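PDB 5CER: Bd0816 from Bdellovibrio bacteriovorus HD100, which probably acts as a serine-type D-Ala-D-Ala carboxypeptidase of the peptidase S13 family, trimming the peptide stems of peptidoglycan. Local coordinates for residues S89-R93 with M94-K98; D111-E115 with E116-I120; E135-I138 with K139-E143; T147-R151 with A152-K156. The protein carries 2 engineered substitutions. All coordinates share one frame; numbering follows the deposited sequence.

Contact 1: S89-R93 with M94-K98; sequences SELNR and MKVTK
Val96 turns its backbone N back onto Leu91 O, 2.8 Å away, while the neighbouring Lys95 N closes on Asn92 O at 3.0 Å. These two bonds nest one inside the other. A last helical bond, Met94 N to Glu90 O, precedes them. The pair of bonds, together with the positive phi of Lys95 (75°), makes a Schellman motif, the classic C-terminal stop of an alpha-helix, here ending helix 81-93 just before strand 98-104. As the chain reverses, the side chains of Leu91 and Val96 come together CB to CB at 4.3 Å, a modest apolar contact beside the reversed backbone. Asn92 adds a polar tie. With CG lying beside its own backbone N (chi1 -74°), its amide end swings back to the departing chain, and ND2 gives a weak bond to Val96 O at 2.9 Å. The stronger hold on this amide is on its other atom, since OD1 accepts from Thr173 N. From the last residue of the helix, Arg93 reaches back three residues to Glu90: Arg93 NH1 sits 2.8 Å from both Glu90 OE1 and Glu90 OE2, a salt bridge in which it donates to the syn side of OE2, 20° out of the carboxylate plane. OE1 also accepts from Leu398 N. Further out, Thr97 pairs through its backbone with Glu175, and Lys98 with Met67.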
loop_
_atom_site.group_PDB
_atom_site.type_symbol
_atom_site.label_atom_id
_atom_site.label_comp_id
_atom_site.label_asym_id
_atom_site.label_seq_id
_atom_site.Cartn_x
_atom_site.Cartn_y
_atom_site.Cartn_z
ATOM N N SER A 89 17.827 16.544 13.417
ATOM C CA SER A 89 18.638 17.406 12.554
ATOM C C SER A 89 18.352 18.883 12.833
ATOM O O SER A 89 19.265 19.669 13.088
ATOM C CB SER A 89 18.385 17.088 11.059
ATOM O OG SER A 89 19.025 18.021 10.207
ATOM N N GLU A 90 17.068 19.222 12.830
ATOM C CA GLU A 90 16.606 20.579 13.071
ATOM C C GLU A 90 17.006 21.138 14.423
ATOM O O GLU A 90 17.373 22.318 14.533
ATOM C CB GLU A 90 15.095 20.673 12.920
ATOM C CG GLU A 90 14.627 20.634 11.474
ATOM C CD GLU A 90 15.199 21.802 10.691
ATOM O OE1 GLU A 90 14.720 22.942 10.895
ATOM O OE2 GLU A 90 16.124 21.569 9.866
ATOM N N LEU A 91 16.922 20.315 15.460
ATOM C CA LEU A 91 17.312 20.740 16.802
ATOM C C LEU A 91 18.811 21.110 16.836
ATOM O O LEU A 91 19.202 22.131 17.440
ATOM C CB LEU A 91 16.953 19.680 17.852
ATOM C CG LEU A 91 15.464 19.643 18.182
ATOM C CD1 LEU A 91 15.106 18.385 18.976
ATOM C CD2 LEU A 91 15.008 20.881 18.937
ATOM N N ASN A 92 19.607 20.289 16.181
ATOM C CA ASN A 92 21.068 20.497 16.099
ATOM C C ASN A 92 21.416 21.780 15.308
ATOM O O ASN A 92 22.336 22.488 15.666
ATOM C CB ASN A 92 21.771 19.262 15.479
ATOM C CG ASN A 92 21.847 18.048 16.417
ATOM O OD1 ASN A 92 22.533 17.024 16.177
ATOM N ND2 ASN A 92 21.117 18.143 17.489
ATOM N N ARG A 93 20.664 22.056 14.239
ATOM C CA ARG A 93 20.800 23.322 13.524
ATOM C C ARG A 93 20.590 24.508 14.445
ATOM O O ARG A 93 21.287 25.516 14.297
ATOM C CB ARG A 93 19.863 23.391 12.319
ATOM C CG ARG A 93 20.255 22.467 11.173
ATOM C CD ARG A 93 19.274 22.603 10.037
ATOM N NE ARG A 93 19.167 24.021 9.686
ATOM C CZ ARG A 93 18.069 24.777 9.640
ATOM N NH1 ARG A 93 16.903 24.298 9.874
ATOM N NH2 ARG A 93 18.193 26.053 9.284
ATOM N N MET A 94 19.662 24.393 15.396
ATOM C CA MET A 94 19.404 25.431 16.390
ATOM C C MET A 94 20.288 25.334 17.624
ATOM O O MET A 94 19.984 25.968 18.619
ATOM C CB MET A 94 18.005 25.297 16.978
ATOM C CG MET A 94 16.744 25.550 16.179
ATOM S SD MET A 94 15.343 25.249 17.295
ATOM C CE MET A 94 15.581 26.281 18.747
ATOM N N LYS A 95 21.304 24.492 17.606
ATOM C CA LYS A 95 22.274 24.327 18.693
ATOM C C LYS A 95 21.762 23.568 19.906
ATOM O O LYS A 95 22.260 23.810 21.029
ATOM C CB LYS A 95 22.745 25.667 19.276
ATOM C CG LYS A 95 22.977 26.833 18.353
ATOM C CD LYS A 95 23.140 28.088 19.169
ATOM C CE LYS A 95 23.898 29.152 18.334
ATOM N NZ LYS A 95 22.990 30.255 17.893
ATOM N N VAL A 96 20.753 22.731 19.710
ATOM C CA VAL A 96 20.208 21.910 20.787
ATOM C C VAL A 96 20.577 20.457 20.543
ATOM O O VAL A 96 20.107 19.829 19.573
ATOM C CB VAL A 96 18.695 22.085 20.905
ATOM C CG1 VAL A 96 18.120 21.086 21.908
ATOM C CG2 VAL A 96 18.355 23.514 21.311
ATOM N N THR A 97 21.422 19.935 21.428
ATOM C CA THR A 97 21.913 18.586 21.353
ATOM C C THR A 97 21.471 17.759 22.592
ATOM O O THR A 97 21.490 16.512 22.579
ATOM C CB THR A 97 23.445 18.740 21.127
ATOM O OG1 THR A 97 23.887 18.020 19.977
ATOM C CG2 THR A 97 24.325 18.486 22.360
ATOM N N LYS A 98 21.018 18.435 23.640
ATOM C CA LYS A 98 20.711 17.813 24.934
ATOM C C LYS A 98 19.419 18.361 25.495
ATOM O O LYS A 98 19.268 19.574 25.586
ATOM C CB LYS A 98 21.862 18.102 25.923
ATOM C CG LYS A 98 23.123 17.304 25.639
ATOM C CD LYS A 98 24.194 17.453 26.727
ATOM C CE LYS A 98 25.538 17.079 26.181
ATOM N NZ LYS A 98 26.512 16.613 27.202
#

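Contact 2: D111-E115 with E116-I120; sequences DWLAE and ESPRI
Asp111 and Arg119 meet because each is folded toward the other: the carboxylate carbon of Asp111 lies trans to its backbone N (chi1 -172°), and the arginine chain bends early, at chi2 (-80°), which carries NE to the acid. Arg119 NE then donates to Asp111 OD2 over 2.7 Å as part of a salt bridge. The acceptor lies close to the guanidinium plane, at its edge, whereas the donor reaches OD2 on the syn side but 30° out of the carboxylate plane, and the two flat groups stand almost at right angles. The other carboxylate oxygen is used too: Asp111 OD1 takes the backbone N of Leu113 at 3.1 Å, an Asx turn that fixes the rotation of the acid presented to the arginine. Two overlapping type I turns, Asp111 to Ala114 and Leu113 to Glu116, coil the chain, the second closed by Glu116 N to Leu113 O at 2.9 Å. Leu113 CB packs on Arg119 CG at 4.0 Å, and its CD1 reaches Pro118 CD, just past a cis peptide bond. A water bridges Trp112 and Glu115 to the Glu116 side chain, donating to Trp112 O and to Glu116 OE2 (3.1 Å) and accepting from Glu115 N. The carboxylates of Glu115 and Glu116 have stronger partners outside, Arg209 and Arg81. Lying between strand 98-104 and helix 130-145, the loop is held against helix 81-93 by Trp112 and Leu113, and against Tyr217 of helix 216-225 by Asp111, Ala114 and Arg119.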
loop_
_atom_site.group_PDB
_atom_site.type_symbol
_atom_site.label_atom_id
_atom_site.label_comp_id
_atom_site.label_asym_id
_atom_site.label_seq_id
_atom_site.Cartn_x
_atom_site.Cartn_y
_atom_site.Cartn_z
ATOM N N ASP A 111 4.522 7.123 17.024
ATOM C CA ASP A 111 4.714 5.683 16.827
ATOM C C ASP A 111 5.859 5.516 15.848
ATOM O O ASP A 111 5.763 5.932 14.690
ATOM C CB ASP A 111 3.464 5.017 16.316
ATOM C CG ASP A 111 3.590 3.530 16.292
ATOM O OD1 ASP A 111 4.582 3.011 15.748
ATOM O OD2 ASP A 111 2.687 2.852 16.800
ATOM N N TRP A 112 6.973 5.018 16.379
ATOM C CA TRP A 112 8.259 4.965 15.668
ATOM C C TRP A 112 8.112 4.332 14.284
ATOM O O TRP A 112 8.661 4.848 13.327
ATOM C CB TRP A 112 9.312 4.163 16.484
ATOM C CG TRP A 112 10.731 4.428 16.061
ATOM C CD1 TRP A 112 11.605 3.558 15.468
ATOM C CD2 TRP A 112 11.413 5.689 16.154
ATOM N NE1 TRP A 112 12.795 4.193 15.229
ATOM C CE2 TRP A 112 12.694 5.503 15.638
ATOM C CE3 TRP A 112 11.055 6.952 16.646
ATOM C CZ2 TRP A 112 13.630 6.530 15.612
ATOM C CZ3 TRP A 112 11.989 7.957 16.629
ATOM C CH2 TRP A 112 13.263 7.736 16.129
ATOM N N LEU A 113 7.301 3.279 14.202
ATOM C CA LEU A 113 7.122 2.537 12.980
ATOM C C LEU A 113 5.865 2.947 12.178
ATOM O O LEU A 113 5.422 2.180 11.333
ATOM C CB LEU A 113 7.098 1.045 13.289
ATOM C CG LEU A 113 8.297 0.509 14.130
ATOM C CD1 LEU A 113 8.102 -0.944 14.486
ATOM C CD2 LEU A 113 9.601 0.695 13.372
ATOM N N ALA A 114 5.415 4.204 12.328
ATOM C CA ALA A 114 4.306 4.770 11.554
ATOM C C ALA A 114 4.309 4.488 10.033
ATOM O O ALA A 114 3.261 4.286 9.453
ATOM C CB ALA A 114 4.226 6.268 11.801
ATOM N N GLU A 115 5.462 4.552 9.396
ATOM C CA GLU A 115 5.577 4.342 7.978
ATOM C C GLU A 115 6.190 2.981 7.635
ATOM O O GLU A 115 6.664 2.793 6.492
ATOM C CB GLU A 115 6.445 5.420 7.351
ATOM C CG GLU A 115 5.936 6.834 7.479
ATOM C CD GLU A 115 6.830 7.777 6.670
ATOM O OE1 GLU A 115 6.703 7.808 5.411
ATOM O OE2 GLU A 115 7.693 8.429 7.297
ATOM N N GLU A 116 6.197 2.044 8.584
ATOM C CA GLU A 116 6.892 0.744 8.401
ATOM C C GLU A 116 6.025 -0.405 8.872
ATOM O O GLU A 116 5.024 -0.204 9.588
ATOM C CB GLU A 116 8.197 0.730 9.182
ATOM C CG GLU A 116 9.252 1.669 8.627
ATOM C CD GLU A 116 10.366 1.973 9.606
ATOM O OE1 GLU A 116 11.152 1.078 9.909
ATOM O OE2 GLU A 116 10.448 3.109 10.103
ATOM N N SER A 117 6.356 -1.600 8.409
ATOM C CA SER A 117 5.791 -2.821 8.974
ATOM C C SER A 117 6.200 -2.962 10.430
ATOM O O SER A 117 7.325 -2.622 10.795
ATOM C CB SER A 117 6.289 -4.027 8.230
ATOM O OG SER A 117 5.779 -4.015 6.910
ATOM N N PRO A 118 5.312 -3.465 11.296
ATOM C CA PRO A 118 3.986 -3.991 10.935
ATOM C C PRO A 118 2.817 -2.976 11.069
ATOM O O PRO A 118 1.662 -3.393 11.014
ATOM C CB PRO A 118 3.816 -5.105 11.970
ATOM C CG PRO A 118 4.447 -4.533 13.211
ATOM C CD PRO A 118 5.604 -3.696 12.731
ATOM N N ARG A 119 3.107 -1.683 11.234
ATOM C CA ARG A 119 2.061 -0.685 11.365
ATOM C C ARG A 119 1.268 -0.461 10.058
ATOM O O ARG A 119 0.082 -0.106 10.128
ATOM C CB ARG A 119 2.633 0.652 11.806
ATOM C CG ARG A 119 3.114 0.650 13.224
ATOM C CD ARG A 119 1.938 0.809 14.143
ATOM N NE ARG A 119 2.355 0.533 15.497
ATOM C CZ ARG A 119 2.368 -0.677 16.066
ATOM N NH1 ARG A 119 1.921 -1.763 15.432
ATOM N NH2 ARG A 119 2.778 -0.776 17.327
ATOM N N ILE A 120 1.940 -0.608 8.903
ATOM C CA ILE A 120 1.304 -0.498 7.589
ATOM C C ILE A 120 0.106 -1.424 7.482
ATOM O O ILE A 120 -0.981 -0.948 7.203
ATOM C CB ILE A 120 2.294 -0.822 6.452
ATOM C CG1 ILE A 120 3.313 0.337 6.325
ATOM C CG2 ILE A 120 1.568 -1.019 5.123
ATOM C CD1 ILE A 120 4.595 -0.005 5.576
HETATM O O HOH W 1 8.066 5.012 10.642
#

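Contact 3: E135-I138 with K139-E143; sequences EAVI and KNLKE
Val137 and Leu141 lie side by side and point the same way, one helical turn apart, so that CG1 of the valine rests 3.8 Å from CD1 of the leucine. The next pair along, Ile138 and Lys142, repeats the arrangement more loosely: CG2 of the isoleucine touches the lysine chain at CE, 4.1 Å away, a van der Waals contact with a lysine chain that is bent at chi3 and chi4. Asn140 is turned differently. Its CG sits beside its own backbone N (chi1 -76°), which folds the amide back along the helix so that ND2 donates to Ala136 O at 2.8 Å, with the oxygen nearly in the plane of the asparagine amide. The backbone N of Asn140 reaches the same oxygen at 3.1 Å, and the two donors come from opposite faces of the carbonyl plane. Regular i to i+4 bonds surround this fork: Lys139 N to Glu135 O, Leu141 N to Val137 O and Lys142 N to Ile138 O. In helix 130-145, Val137, Ile138 and Leu141 meet Phe104 of strand 98-104, and the last two also meet Ile179 of strand 175-181, which makes this the side packed on the mixed sheet. Gripping one carbonyl with both the main-chain and the side-chain N-H uses one N-H of the asparagine amide within its own helix and fixes the amide's rotation, which leaves OD1 turned to the preceding loop, where it accepts from Trp112 N, so a polar side chain links the helix to that loop.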
loop_
_atom_site.group_PDB
_atom_site.type_symbol
_atom_site.label_atom_id
_atom_site.label_comp_id
_atom_site.label_asym_id
_atom_site.label_seq_id
_atom_site.Cartn_x
_atom_site.Cartn_y
_atom_site.Cartn_z
ATOM N N GLU A 135 1.691 6.399 28.050
ATOM C CA GLU A 135 2.700 5.346 28.339
ATOM C C GLU A 135 3.327 4.838 27.042
ATOM O O GLU A 135 4.525 4.513 27.037
ATOM C CB GLU A 135 2.130 4.114 29.132
ATOM C CG GLU A 135 1.487 4.392 30.541
ATOM C CD GLU A 135 2.435 5.156 31.469
ATOM O OE1 GLU A 135 3.377 4.527 32.000
ATOM O OE2 GLU A 135 2.242 6.375 31.720
ATOM N N ALA A 136 2.527 4.736 25.973
ATOM C CA ALA A 136 3.065 4.278 24.683
ATOM C C ALA A 136 3.954 5.345 24.051
ATOM O O ALA A 136 4.978 5.008 23.468
ATOM C CB ALA A 136 1.948 3.850 23.754
ATOM N N VAL A 137 3.606 6.620 24.211
ATOM C CA VAL A 137 4.444 7.702 23.707
ATOM C C VAL A 137 5.779 7.756 24.482
ATOM O O VAL A 137 6.866 7.869 23.891
ATOM C CB VAL A 137 3.718 9.056 23.799
ATOM C CG1 VAL A 137 4.673 10.204 23.493
ATOM C CG2 VAL A 137 2.548 9.096 22.850
ATOM N N ILE A 138 5.693 7.620 25.806
ATOM C CA ILE A 138 6.883 7.428 26.627
ATOM C C ILE A 138 7.749 6.302 26.090
ATOM O O ILE A 138 8.941 6.518 25.872
ATOM C CB ILE A 138 6.518 7.206 28.115
ATOM C CG1 ILE A 138 6.008 8.576 28.590
ATOM C CG2 ILE A 138 7.727 6.693 28.929
ATOM C CD1 ILE A 138 5.491 8.813 29.960
ATOM N N LYS A 139 7.172 5.106 25.926
ATOM C CA LYS A 139 7.930 3.963 25.398
ATOM C C LYS A 139 8.753 4.286 24.125
ATOM O O LYS A 139 9.928 3.949 24.067
ATOM C CB LYS A 139 7.048 2.758 25.091
ATOM C CG LYS A 139 6.690 1.955 26.313
ATOM C CD LYS A 139 6.997 2.496 27.802
ATOM C CE LYS A 139 8.050 1.722 28.599
ATOM N NZ LYS A 139 9.393 2.376 28.632
ATOM N N ASN A 140 8.107 4.912 23.141
ATOM C CA ASN A 140 8.754 5.351 21.897
ATOM C C ASN A 140 9.829 6.392 22.068
ATOM O O ASN A 140 10.928 6.233 21.516
ATOM C CB ASN A 140 7.728 5.922 20.915
ATOM C CG ASN A 140 6.923 4.850 20.249
ATOM O OD1 ASN A 140 7.299 4.342 19.195
ATOM N ND2 ASN A 140 5.838 4.455 20.879
ATOM N N LEU A 141 9.514 7.450 22.816
ATOM C CA LEU A 141 10.507 8.446 23.186
ATOM C C LEU A 141 11.743 7.820 23.862
ATOM O O LEU A 141 12.892 8.131 23.529
ATOM C CB LEU A 141 9.904 9.538 24.089
ATOM C CG LEU A 141 8.952 10.526 23.417
ATOM C CD1 LEU A 141 8.205 11.386 24.439
ATOM C CD2 LEU A 141 9.678 11.398 22.411
ATOM N N LYS A 142 11.488 6.944 24.805
ATOM C CA LYS A 142 12.537 6.366 25.619
ATOM C C LYS A 142 13.384 5.374 24.846
ATOM O O LYS A 142 14.613 5.424 24.916
ATOM C CB LYS A 142 11.906 5.685 26.828
ATOM C CG LYS A 142 12.672 5.843 28.090
ATOM C CD LYS A 142 12.196 4.853 29.143
ATOM C CE LYS A 142 11.492 5.621 30.250
ATOM N NZ LYS A 142 12.478 6.083 31.269
ATOM N N GLU A 143 12.731 4.480 24.111
ATOM C CA GLU A 143 13.404 3.393 23.436
ATOM C C GLU A 143 13.957 3.741 22.065
ATOM O O GLU A 143 14.913 3.096 21.625
ATOM C CB GLU A 143 12.464 2.169 23.327
ATOM C CG GLU A 143 12.155 1.567 24.692
ATOM C CD GLU A 143 11.190 0.376 24.672
ATOM O OE1 GLU A 143 10.586 0.056 23.624
ATOM O OE2 GLU A 143 11.056 -0.247 25.742
#

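Contact 4: T147-R151 with A152-K156; sequences TAINR and AMYSK
An N-cap begins helix 151-163, and Asn150 supplies it. Its side chain, with CG trans to the backbone N (chi1 -175°), turns forward over the first helical turn, and OD1 accepts from Met153 N at 2.9 Å. The bond is nearly straight at the hydrogen (167°), yet the donor lies above the amide plane of the asparagine and not on a lone pair. Behind this polar cap the methionine side chain crosses the asparagine at a slant, its CG 3.6 Å from OD1. The main chain of Asn150 opens the regular helical pattern: Asn150 O takes Tyr154 N at 2.9 Å, and Arg151 O takes Ser155 N. Just before the cap, Ile149 sends CG2 to Tyr154 CB, 3.6 Å away, so an apolar contact reaches from the loop into the helix. The same methyl also lies over one face of the Arg151 guanidinium, toward its rim. Arg151 and Tyr154 run alongside each other, with NH1 3.7 Å from CD1, but the cation-pi geometry is long and at most weakly attractive. The polar end of the tyrosine is held by Leu169 O, and its ring meets that of Tyr85 on helix 81-93. Asparagine capping the amide three residues on, with the apolar residue just before the cap (N', Ile149) touching the fourth helical residue (N4, Tyr154), is the pattern of a helix start that combines an N-cap with a hydrophobic staple.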
loop_
_atom_site.group_PDB
_atom_site.type_symbol
_atom_site.label_atom_id
_atom_site.label_comp_id
_atom_site.label_asym_id
_atom_site.label_seq_id
_atom_site.Cartn_x
_atom_site.Cartn_y
_atom_site.Cartn_z
ATOM N N THR A 147 17.557 6.800 21.777
ATOM C CA THR A 147 18.660 5.851 21.640
ATOM C C THR A 147 19.568 6.255 20.478
ATOM O O THR A 147 19.226 7.148 19.688
ATOM C CB THR A 147 18.156 4.388 21.501
ATOM O OG1 THR A 147 17.057 4.326 20.582
ATOM C CG2 THR A 147 17.709 3.804 22.843
ATOM N N ALA A 148 20.711 5.575 20.367
ATOM C CA ALA A 148 21.605 5.719 19.204
ATOM C C ALA A 148 20.827 5.673 17.882
ATOM O O ALA A 148 20.031 4.741 17.659
ATOM C CB ALA A 148 22.655 4.637 19.200
ATOM N N ILE A 149 21.015 6.686 17.038
ATOM C CA ILE A 149 20.372 6.714 15.735
ATOM C C ILE A 149 20.881 5.543 14.860
ATOM O O ILE A 149 22.088 5.275 14.814
ATOM C CB ILE A 149 20.560 8.077 15.027
ATOM C CG1 ILE A 149 19.783 9.145 15.791
ATOM C CG2 ILE A 149 20.074 8.014 13.562
ATOM C CD1 ILE A 149 19.881 10.532 15.218
ATOM N N ASN A 150 19.954 4.872 14.157
ATOM C CA ASN A 150 20.309 3.866 13.157
ATOM C C ASN A 150 20.969 4.579 11.994
ATOM O O ASN A 150 20.296 5.259 11.210
ATOM C CB ASN A 150 19.050 3.127 12.708
ATOM C CG ASN A 150 19.327 1.974 11.759
ATOM O OD1 ASN A 150 20.000 2.118 10.715
ATOM N ND2 ASN A 150 18.750 0.839 12.074
ATOM N N ARG A 151 22.288 4.436 11.903
ATOM C CA ARG A 151 23.077 5.113 10.845
ATOM C C ARG A 151 22.625 4.824 9.410
ATOM O O ARG A 151 22.475 5.761 8.611
ATOM C CB ARG A 151 24.597 4.836 10.995
ATOM C CG ARG A 151 25.346 5.806 11.915
ATOM C CD ARG A 151 25.025 7.268 11.573
ATOM N NE ARG A 151 24.508 8.048 12.690
ATOM C CZ ARG A 151 23.923 9.253 12.573
ATOM N NH1 ARG A 151 23.745 9.836 11.381
ATOM N NH2 ARG A 151 23.506 9.898 13.676
ATOM N N ALA A 152 22.366 3.551 9.109
ATOM C CA ALA A 152 21.936 3.159 7.766
ATOM C C ALA A 152 20.570 3.763 7.398
ATOM O O ALA A 152 20.399 4.292 6.285
ATOM C CB ALA A 152 21.938 1.651 7.619
ATOM N N MET A 153 19.612 3.714 8.330
ATOM C CA MET A 153 18.287 4.274 8.088
ATOM C C MET A 153 18.258 5.762 7.992
ATOM O O MET A 153 17.605 6.303 7.097
ATOM C CB MET A 153 17.283 3.780 9.110
ATOM C CG MET A 153 17.006 2.354 8.820
ATOM S SD MET A 153 15.612 1.532 9.480
ATOM C CE MET A 153 14.347 2.302 8.459
ATOM N N TYR A 154 18.936 6.437 8.908
ATOM C CA TYR A 154 19.054 7.897 8.817
ATOM C C TYR A 154 19.632 8.329 7.442
ATOM O O TYR A 154 19.175 9.277 6.816
ATOM C CB TYR A 154 19.927 8.452 9.948
ATOM C CG TYR A 154 19.965 9.969 9.944
ATOM C CD1 TYR A 154 20.869 10.662 9.131
ATOM C CD2 TYR A 154 19.095 10.707 10.741
ATOM C CE1 TYR A 154 20.882 12.043 9.095
ATOM C CE2 TYR A 154 19.089 12.089 10.685
ATOM C CZ TYR A 154 19.985 12.758 9.870
ATOM O OH TYR A 154 19.982 14.111 9.839
ATOM N N SER A 155 20.615 7.579 6.985
ATOM C CA SER A 155 21.285 7.888 5.724
ATOM C C SER A 155 20.383 7.661 4.472
ATOM O O SER A 155 20.434 8.450 3.519
ATOM C CB SER A 155 22.573 7.065 5.625
ATOM O OG SER A 155 23.395 7.590 4.616
ATOM N N LYS A 156 19.593 6.589 4.494
ATOM C CA LYS A 156 18.588 6.369 3.462
ATOM C C LYS A 156 17.562 7.505 3.441
ATOM O O LYS A 156 17.261 8.065 2.368
ATOM C CB LYS A 156 17.852 5.048 3.650
ATOM C CG LYS A 156 18.634 3.816 3.231
ATOM C CD LYS A 156 17.725 2.578 3.128
ATOM C CE LYS A 156 18.493 1.269 3.344
ATOM N NZ LYS A 156 18.731 0.993 4.812
#

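How the contacts relate
The four contacts follow one another along the chain and mark an end, a turn, a middle and a start of neighbouring elements. Contact 2, about 11 Å from the chain centre, is nearer to it than the others, which lie 22 to 29 Å out. It meets contact 3 through Trp112 and Asn140, the centres of the two contacts about 14 Å apart. Contact 4 touches each of the other three: Met153 CE packs 3.7 Å from Glu116 OE1, Tyr154 OH lies 3.6 Å from Ser89 CB of contact 1, and Thr147 CG2 packs 4.1 Å from Lys142 O. Contact 1 does not touch contacts 2 or 3.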